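Local coordinates for protein PrgZ (Enterococcus faecalis, PDB 4FAJ) that binds peptide pheromone as a membrane-anchored extracellular receptor of the solute-binding protein 5 family and probably serves peptide import, at residues L413-G427 with E455-S467. Numbering follows the deposited sequence.
Sequences LDLLVSDGEFEKKAG and ERLTKKDFTLSLS. With ZN (zinc ion), chain F.
Parallel strands 413-418 and 464-467 lie side by side in a mixed sheet of this solute-binding protein, and Leu415 and Leu416 of the first pair with Leu464 and Ser465 of the second. Three backbone bonds join them: Leu464 N to Asp414 O, Leu416 N to Leu464 O (3.0 Å, nearly straight at 172°) and Leu466 N to Leu416 O. Where the pairing begins, a water takes the N-H of Thr463 and lies 3.0 Å from Asp414 OD2, while Asp414 OD1 is held by Thr444 and Thr446 of the neighbouring strand 442-448. At the other end a second water links Leu466 O to Ser418 N.

Leu416 and Leu466 point to different faces of the sheet. The two methyls of Leu416 lie over one face of the Arg456 guanidinium, CD2 being 3.6 Å from NH1, and CD1 also reaches Phe462 CB. A bend at chi3 (61°) turns Arg456 back on its own chain, so that NE and NH2 both donate, in the guanidinium plane, to Asp461 O; this side-on grip fixes the plate that Leu416 packs against. Leu466, its CG anti to the backbone N (chi1 178°), sends CD2 to within 3.8 Å of Ala426 CB on helix 421-427, while its CB meets Val417 CG1. Leu415 CD1 rests 3.8 Å from Leu464 CB.

At its start the same helix carries Glu421, whose OE2 binds zinc with Glu279 and Tyr301; two residues on, Glu423 OE2 hydrogen-bonds the bound peptide's backbone. Strand, helix 421-437 and strand 442-448 form a right-handed beta-alpha-beta crossover, an arrangement characteristic of the alpha/beta lobes of periplasmic-binding-protein folds.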
ATOM      1  N   LEU A 413      23.615 -13.176   4.174  1.00 35.02           N
ATOM      2  CA  LEU A 413      22.588 -12.194   3.855  1.00 33.43           C
ATOM      3  C   LEU A 413      21.590 -12.096   4.998  1.00 32.09           C
ATOM      4  O   LEU A 413      21.095 -13.110   5.481  1.00 32.12           O
ATOM      5  CB  LEU A 413      21.855 -12.579   2.575  1.00 32.78           C
ATOM      6  CG  LEU A 413      22.659 -12.512   1.282  1.00 32.81           C
ATOM      7  CD1 LEU A 413      21.815 -13.008   0.126  1.00 32.20           C
ATOM      8  CD2 LEU A 413      23.164 -11.097   1.017  1.00 32.64           C
ATOM      9  N   ASP A 414      21.299 -10.874   5.420  1.00 30.34           N
ATOM     10  CA  ASP A 414      20.276 -10.641   6.421  1.00 29.02           C
ATOM     11  C   ASP A 414      18.914 -10.388   5.770  1.00 27.20           C
ATOM     12  O   ASP A 414      18.833  -9.736   4.728  1.00 26.53           O
ATOM     13  CB  ASP A 414      20.630  -9.450   7.301  1.00 29.39           C
ATOM     14  CG  ASP A 414      19.619  -9.252   8.401  1.00 30.11           C
ATOM     15  OD1 ASP A 414      19.509 -10.163   9.243  1.00 31.06           O
ATOM     16  OD2 ASP A 414      18.905  -8.222   8.391  1.00 31.44           O
ATOM     17  N   LEU A 415      17.861 -10.900   6.408  1.00 25.39           N
ATOM     18  CA  LEU A 415      16.494 -10.767   5.931  1.00 23.70           C
ATOM     19  C   LEU A 415      15.627 -10.068   6.987  1.00 22.31           C
ATOM     20  O   LEU A 415      15.325 -10.645   8.040  1.00 21.67           O
ATOM     21  CB  LEU A 415      15.922 -12.156   5.611  1.00 23.51           C
ATOM     22  CG  LEU A 415      14.457 -12.235   5.174  1.00 23.68           C
ATOM     23  CD1 LEU A 415      14.154 -11.238   4.053  1.00 24.38           C
ATOM     24  CD2 LEU A 415      14.115 -13.654   4.742  1.00 24.40           C
ATOM     25  N   LEU A 416      15.238  -8.829   6.703  1.00 20.79           N
ATOM     26  CA  LEU A 416      14.352  -8.064   7.581  1.00 20.07           C
ATOM     27  C   LEU A 416      12.899  -8.483   7.395  1.00 19.59           C
ATOM     28  O   LEU A 416      12.413  -8.613   6.263  1.00 19.11           O
ATOM     29  CB  LEU A 416      14.464  -6.555   7.318  1.00 20.42           C
ATOM     30  CG  LEU A 416      15.695  -5.811   7.821  1.00 21.02           C
ATOM     31  CD1 LEU A 416      15.522  -4.306   7.605  1.00 20.41           C
ATOM     32  CD2 LEU A 416      15.978  -6.139   9.293  1.00 19.80           C
ATOM     33  N   VAL A 417      12.210  -8.680   8.511  1.00 19.08           N
ATOM     34  CA  VAL A 417      10.801  -9.011   8.507  1.00 19.01           C
ATOM     35  C   VAL A 417      10.111  -8.299   9.663  1.00 19.87           C
ATOM     36  O   VAL A 417      10.739  -7.960  10.670  1.00 20.07           O
ATOM     37  CB  VAL A 417      10.566 -10.535   8.633  1.00 19.17           C
ATOM     38  CG1 VAL A 417      11.262 -11.293   7.502  1.00 18.83           C
ATOM     39  CG2 VAL A 417      11.032 -11.061  10.005  1.00 18.77           C
ATOM     40  N   SER A 418       8.814  -8.072   9.502  1.00 20.40           N
ATOM     41  CA  SER A 418       7.973  -7.565  10.582  1.00 21.65           C
ATOM     42  C   SER A 418       7.940  -8.597  11.720  1.00 21.86           C
ATOM     43  O   SER A 418       8.057  -9.796  11.471  1.00 21.54           O
ATOM     44  CB  SER A 418       6.573  -7.292  10.049  1.00 21.46           C
ATOM     45  OG  SER A 418       5.681  -6.941  11.101  1.00 26.47           O
ATOM     46  N   ASP A 419       7.814  -8.152  12.969  1.00 22.75           N
ATOM     47  CA  ASP A 419       7.900  -9.098  14.097  1.00 23.24           C
ATOM     48  C   ASP A 419       6.584  -9.829  14.449  1.00 22.57           C
ATOM     49  O   ASP A 419       6.499 -10.478  15.491  1.00 23.93           O
ATOM     50  CB  ASP A 419       8.541  -8.446  15.335  1.00 24.62           C
ATOM     51  CG  ASP A 419       7.809  -7.211  15.807  1.00 26.50           C
ATOM     52  OD1 ASP A 419       6.758  -6.867  15.231  1.00 28.55           O
ATOM     53  OD2 ASP A 419       8.301  -6.579  16.767  1.00 31.68           O
ATOM     54  N   GLY A 420       5.586  -9.753  13.572  1.00 20.26           N
ATOM     55  CA  GLY A 420       4.342 -10.539  13.706  1.00 19.04           C
ATOM     56  C   GLY A 420       4.550 -12.034  13.462  1.00 17.96           C
ATOM     57  O   GLY A 420       5.566 -12.454  12.874  1.00 17.30           O
ATOM     58  N   GLU A 421       3.599 -12.853  13.906  1.00 16.51           N
ATOM     59  CA  GLU A 421       3.807 -14.304  13.903  1.00 16.36           C
ATOM     60  C   GLU A 421       4.155 -14.834  12.516  1.00 16.04           C
ATOM     61  O   GLU A 421       5.164 -15.519  12.334  1.00 16.51           O
ATOM     62  CB  GLU A 421       2.571 -15.053  14.424  1.00 15.91           C
ATOM     63  CG  GLU A 421       2.756 -16.563  14.446  1.00 15.30           C
ATOM     64  CD  GLU A 421       1.561 -17.311  14.998  1.00 14.75           C
ATOM     65  OE1 GLU A 421       0.495 -16.689  15.194  1.00 13.75           O
ATOM     66  OE2 GLU A 421       1.705 -18.530  15.261  1.00 14.37           O
ATOM     67  N   PHE A 422       3.301 -14.541  11.541  1.00 15.79           N
ATOM     68  CA  PHE A 422       3.454 -15.145  10.218  1.00 15.88           C
ATOM     69  C   PHE A 422       4.473 -14.456   9.326  1.00 15.87           C
ATOM     70  O   PHE A 422       4.985 -15.078   8.411  1.00 16.82           O
ATOM     71  CB  PHE A 422       2.096 -15.332   9.542  1.00 15.59           C
ATOM     72  CG  PHE A 422       1.391 -16.557  10.034  1.00 16.23           C
ATOM     73  CD1 PHE A 422       1.549 -17.767   9.382  1.00 16.45           C
ATOM     74  CD2 PHE A 422       0.651 -16.518  11.210  1.00 16.94           C
ATOM     75  CE1 PHE A 422       0.936 -18.919   9.864  1.00 16.36           C
ATOM     76  CE2 PHE A 422       0.034 -17.680  11.709  1.00 16.49           C
ATOM     77  CZ  PHE A 422       0.188 -18.874  11.034  1.00 17.36           C
ATOM     78  N   GLU A 423       4.823 -13.211   9.634  1.00 16.38           N
ATOM     79  CA  GLU A 423       5.912 -12.557   8.919  1.00 16.53           C
ATOM     80  C   GLU A 423       7.243 -13.212   9.314  1.00 16.80           C
ATOM     81  O   GLU A 423       8.062 -13.539   8.456  1.00 16.23           O
ATOM     82  CB  GLU A 423       5.897 -11.044   9.157  1.00 16.65           C
ATOM     83  CG  GLU A 423       4.693 -10.328   8.497  1.00 17.58           C
ATOM     84  CD  GLU A 423       3.348 -10.591   9.184  1.00 20.21           C
ATOM     85  OE1 GLU A 423       3.327 -10.745  10.419  1.00 19.27           O
ATOM     86  OE2 GLU A 423       2.302 -10.637   8.488  1.00 20.41           O
ATOM     87  N   LYS A 424       7.438 -13.432  10.612  1.00 17.39           N
ATOM     88  CA  LYS A 424       8.601 -14.175  11.093  1.00 18.65           C
ATOM     89  C   LYS A 424       8.662 -15.595  10.522  1.00 18.46           C
ATOM     90  O   LYS A 424       9.730 -16.055  10.112  1.00 18.35           O
ATOM     91  CB  LYS A 424       8.600 -14.212  12.630  1.00 19.20           C
ATOM     92  CG  LYS A 424       9.776 -14.948  13.229  1.00 22.61           C
ATOM     93  CD  LYS A 424       9.793 -14.830  14.750  1.00 25.56           C
ATOM     94  CE  LYS A 424      10.842 -15.743  15.353  1.00 28.49           C
ATOM     95  NZ  LYS A 424      10.294 -17.113  15.562  1.00 29.55           N
ATOM     96  N   LYS A 425       7.526 -16.289  10.503  1.00 18.43           N
ATOM     97  CA  LYS A 425       7.483 -17.658   9.988  1.00 19.06           C
ATOM     98  C   LYS A 425       7.768 -17.716   8.478  1.00 17.88           C
ATOM     99  O   LYS A 425       8.410 -18.649   8.014  1.00 17.35           O
ATOM    100  CB  LYS A 425       6.123 -18.286  10.267  1.00 19.61           C
ATOM    101  CG  LYS A 425       6.060 -19.769   9.939  1.00 24.16           C
ATOM    102  CD  LYS A 425       4.635 -20.273   9.988  1.00 28.12           C
ATOM    103  CE  LYS A 425       4.115 -20.328  11.413  1.00 30.32           C
ATOM    104  NZ  LYS A 425       4.385 -21.661  12.022  1.00 32.84           N
ATOM    105  N   ALA A 426       7.294 -16.718   7.728  1.00 16.98           N
ATOM    106  CA  ALA A 426       7.589 -16.631   6.295  1.00 16.59           C
ATOM    107  C   ALA A 426       9.074 -16.377   6.072  1.00 16.85           C
ATOM    108  O   ALA A 426       9.686 -16.976   5.192  1.00 16.72           O
ATOM    109  CB  ALA A 426       6.753 -15.530   5.625  1.00 16.65           C
ATOM    110  N   GLY A 427       9.650 -15.495   6.877  1.00 16.97           N
ATOM    111  CA  GLY A 427      11.088 -15.242   6.838  1.00 17.46           C
ATOM    112  C   GLY A 427      11.915 -16.489   7.103  1.00 17.95           C
ATOM    113  O   GLY A 427      12.922 -16.706   6.440  1.00 18.29           O
ATOM    114  N   GLU A 455      11.649   2.880   8.614  1.00 22.53           N
ATOM    115  CA  GLU A 455      12.804   3.773   8.640  1.00 23.52           C
ATOM    116  C   GLU A 455      14.026   3.142   7.951  1.00 23.24           C
ATOM    117  O   GLU A 455      14.727   3.805   7.180  1.00 22.58           O
ATOM    118  CB  GLU A 455      13.131   4.161  10.090  1.00 24.87           C
ATOM    119  CG  GLU A 455      14.367   5.039  10.266  1.00 28.83           C
ATOM    120  CD  GLU A 455      14.716   5.246  11.724  1.00 34.84           C
ATOM    121  OE1 GLU A 455      15.584   4.502  12.246  1.00 39.38           O
ATOM    122  OE2 GLU A 455      14.109   6.140  12.358  1.00 38.71           O
ATOM    123  N   ARG A 456      14.273   1.865   8.219  1.00 22.32           N
ATOM    124  CA  ARG A 456      15.405   1.180   7.600  1.00 22.48           C
ATOM    125  C   ARG A 456      15.223   1.013   6.088  1.00 22.02           C
ATOM    126  O   ARG A 456      16.189   1.097   5.346  1.00 21.93           O
ATOM    127  CB  ARG A 456      15.665  -0.159   8.284  1.00 22.52           C
ATOM    128  CG  ARG A 456      16.193   0.020   9.702  1.00 23.24           C
ATOM    129  CD  ARG A 456      16.554  -1.289  10.357  1.00 24.67           C
ATOM    130  NE  ARG A 456      17.597  -1.996   9.625  1.00 25.97           N
ATOM    131  CZ  ARG A 456      18.168  -3.126  10.030  1.00 27.59           C
ATOM    132  NH1 ARG A 456      17.813  -3.691  11.185  1.00 27.47           N
ATOM    133  NH2 ARG A 456      19.108  -3.687   9.280  1.00 27.08           N
ATOM    134  N   LEU A 457      13.989   0.804   5.637  1.00 21.99           N
ATOM    135  CA  LEU A 457      13.711   0.754   4.196  1.00 22.40           C
ATOM    136  C   LEU A 457      13.995   2.103   3.549  1.00 22.93           C
ATOM    137  O   LEU A 457      14.636   2.158   2.505  1.00 22.54           O
ATOM    138  CB  LEU A 457      12.264   0.351   3.907  1.00 21.77           C
ATOM    139  CG  LEU A 457      11.950  -1.139   4.051  1.00 22.91           C
ATOM    140  CD1 LEU A 457      10.447  -1.344   4.017  1.00 22.72           C
ATOM    141  CD2 LEU A 457      12.661  -1.978   2.954  1.00 21.78           C
ATOM    142  N   THR A 458      13.533   3.182   4.187  1.00 23.53           N
ATOM    143  CA  THR A 458      13.736   4.534   3.662  1.00 23.80           C
ATOM    144  C   THR A 458      15.218   4.868   3.550  1.00 24.71           C
ATOM    145  O   THR A 458      15.630   5.486   2.577  1.00 24.65           O
ATOM    146  CB  THR A 458      13.013   5.611   4.514  1.00 23.91           C
ATOM    147  OG1 THR A 458      11.613   5.334   4.545  1.00 23.07           O
ATOM    148  CG2 THR A 458      13.225   7.025   3.938  1.00 24.56           C
ATOM    149  N   LYS A 459      16.013   4.439   4.533  1.00 25.46           N
ATOM    150  CA  LYS A 459      17.455   4.697   4.545  1.00 26.47           C
ATOM    151  C   LYS A 459      18.278   3.654   3.777  1.00 26.22           C
ATOM    152  O   LYS A 459      19.494   3.795   3.659  1.00 26.58           O
ATOM    153  CB  LYS A 459      17.964   4.794   5.995  1.00 27.40           C
ATOM    154  CG  LYS A 459      17.339   5.949   6.783  1.00 29.80           C
ATOM    155  CD  LYS A 459      17.732   5.900   8.263  1.00 33.32           C
ATOM    156  CE  LYS A 459      17.347   7.183   8.996  1.00 34.82           C
ATOM    157  NZ  LYS A 459      18.382   8.251   8.852  1.00 37.14           N
ATOM    158  N   LYS A 460      17.617   2.618   3.258  1.00 25.37           N
ATOM    159  CA  LYS A 460      18.286   1.471   2.608  1.00 25.17           C
ATOM    160  C   LYS A 460      19.251   0.736   3.541  1.00 25.05           C
ATOM    161  O   LYS A 460      20.268   0.175   3.115  1.00 25.36           O
ATOM    162  CB  LYS A 460      18.972   1.882   1.295  1.00 25.41           C
ATOM    163  CG  LYS A 460      18.038   2.545   0.286  1.00 26.11           C
ATOM    164  CD  LYS A 460      18.732   2.761  -1.055  1.00 27.17           C
ATOM    165  CE  LYS A 460      17.761   3.193  -2.152  1.00 27.87           C
ATOM    166  NZ  LYS A 460      17.116   4.506  -1.867  1.00 28.93           N
ATOM    167  N   ASP A 461      18.898   0.712   4.819  1.00 24.77           N
ATOM    168  CA  ASP A 461      19.688   0.047   5.852  1.00 24.61           C
ATOM    169  C   ASP A 461      19.209  -1.402   5.941  1.00 23.24           C
ATOM    170  O   ASP A 461      18.650  -1.844   6.947  1.00 22.28           O
ATOM    171  CB  ASP A 461      19.523   0.784   7.188  1.00 25.26           C
ATOM    172  CG  ASP A 461      20.436   0.246   8.285  1.00 28.11           C
ATOM    173  OD1 ASP A 461      21.348  -0.560   7.996  1.00 30.83           O
ATOM    174  OD2 ASP A 461      20.241   0.644   9.455  1.00 30.66           O
ATOM    175  N   PHE A 462      19.422  -2.130   4.853  1.00 21.77           N
ATOM    176  CA  PHE A 462      19.027  -3.523   4.769  1.00 21.06           C
ATOM    177  C   PHE A 462      19.779  -4.231   3.649  1.00 20.57           C
ATOM    178  O   PHE A 462      20.421  -3.597   2.815  1.00 19.96           O
ATOM    179  CB  PHE A 462      17.515  -3.645   4.569  1.00 20.05           C
ATOM    180  CG  PHE A 462      17.055  -3.327   3.174  1.00 19.70           C
ATOM    181  CD1 PHE A 462      16.827  -2.019   2.786  1.00 19.92           C
ATOM    182  CD2 PHE A 462      16.845  -4.342   2.248  1.00 18.50           C
ATOM    183  CE1 PHE A 462      16.397  -1.728   1.500  1.00 19.83           C
ATOM    184  CE2 PHE A 462      16.418  -4.053   0.962  1.00 18.36           C
ATOM    185  CZ  PHE A 462      16.196  -2.746   0.590  1.00 19.12           C
ATOM    186  N   THR A 463      19.674  -5.547   3.651  1.00 19.95           N
ATOM    187  CA  THR A 463      20.232  -6.383   2.613  1.00 20.60           C
ATOM    188  C   THR A 463      19.080  -7.001   1.820  1.00 19.69           C
ATOM    189  O   THR A 463      18.841  -6.610   0.671  1.00 19.72           O
ATOM    190  CB  THR A 463      21.152  -7.431   3.245  1.00 20.98           C
ATOM    191  OG1 THR A 463      22.232  -6.745   3.887  1.00 23.13           O
ATOM    192  CG2 THR A 463      21.696  -8.395   2.202  1.00 22.67           C
ATOM    193  N   LEU A 464      18.356  -7.927   2.444  1.00 19.24           N
ATOM    194  CA  LEU A 464      17.084  -8.421   1.924  1.00 18.51           C
ATOM    195  C   LEU A 464      15.953  -7.928   2.813  1.00 18.21           C
ATOM    196  O   LEU A 464      16.110  -7.767   4.033  1.00 17.87           O
ATOM    197  CB  LEU A 464      17.025  -9.951   1.913  1.00 18.80           C
ATOM    198  CG  LEU A 464      17.987 -10.760   1.065  1.00 20.05           C
ATOM    199  CD1 LEU A 464      17.876 -12.218   1.483  1.00 20.40           C
ATOM    200  CD2 LEU A 464      17.669 -10.580  -0.415  1.00 20.28           C
ATOM    201  N   SER A 465      14.782  -7.772   2.209  1.00 17.50           N
ATOM    202  CA  SER A 465      13.602  -7.343   2.941  1.00 17.23           C
ATOM    203  C   SER A 465      12.349  -8.080   2.473  1.00 16.65           C
ATOM    204  O   SER A 465      12.065  -8.114   1.277  1.00 16.33           O
ATOM    205  CB  SER A 465      13.415  -5.848   2.735  1.00 17.65           C
ATOM    206  OG  SER A 465      12.189  -5.399   3.279  1.00 19.29           O
ATOM    207  N   LEU A 466      11.601  -8.647   3.418  1.00 16.04           N
ATOM    208  CA  LEU A 466      10.282  -9.199   3.120  1.00 15.88           C
ATOM    209  C   LEU A 466       9.282  -8.065   3.267  1.00 15.91           C
ATOM    210  O   LEU A 466       8.828  -7.757   4.377  1.00 16.25           O
ATOM    211  CB  LEU A 466       9.922 -10.342   4.069  1.00 16.21           C
ATOM    212  CG  LEU A 466       8.537 -10.968   3.869  1.00 16.34           C
ATOM    213  CD1 LEU A 466       8.378 -11.457   2.436  1.00 16.40           C
ATOM    214  CD2 LEU A 466       8.322 -12.124   4.841  1.00 19.39           C
ATOM    215  N   SER A 467       8.970  -7.436   2.145  1.00 16.14           N
ATOM    216  CA  SER A 467       8.041  -6.312   2.101  1.00 16.63           C
ATOM    217  C   SER A 467       7.250  -6.364   0.789  1.00 16.39           C
ATOM    218  O   SER A 467       7.667  -7.011  -0.188  1.00 17.02           O
ATOM    219  CB  SER A 467       8.790  -4.977   2.262  1.00 17.39           C
ATOM    220  OG  SER A 467       9.997  -4.934   1.497  1.00 19.33           O
TER
HETATM  221 ZN    ZN F 604       0.633 -18.937  16.911  1.00 16.92          ZN
HETATM  222  O   HOH W   1      18.542  -6.866   5.790  1.00 22.82           O
HETATM  223  O   HOH W   2      23.577  -9.156   5.131  1.00 31.26           O
HETATM  224  O   HOH W   3       7.505  -8.581   6.776  1.00 17.40           O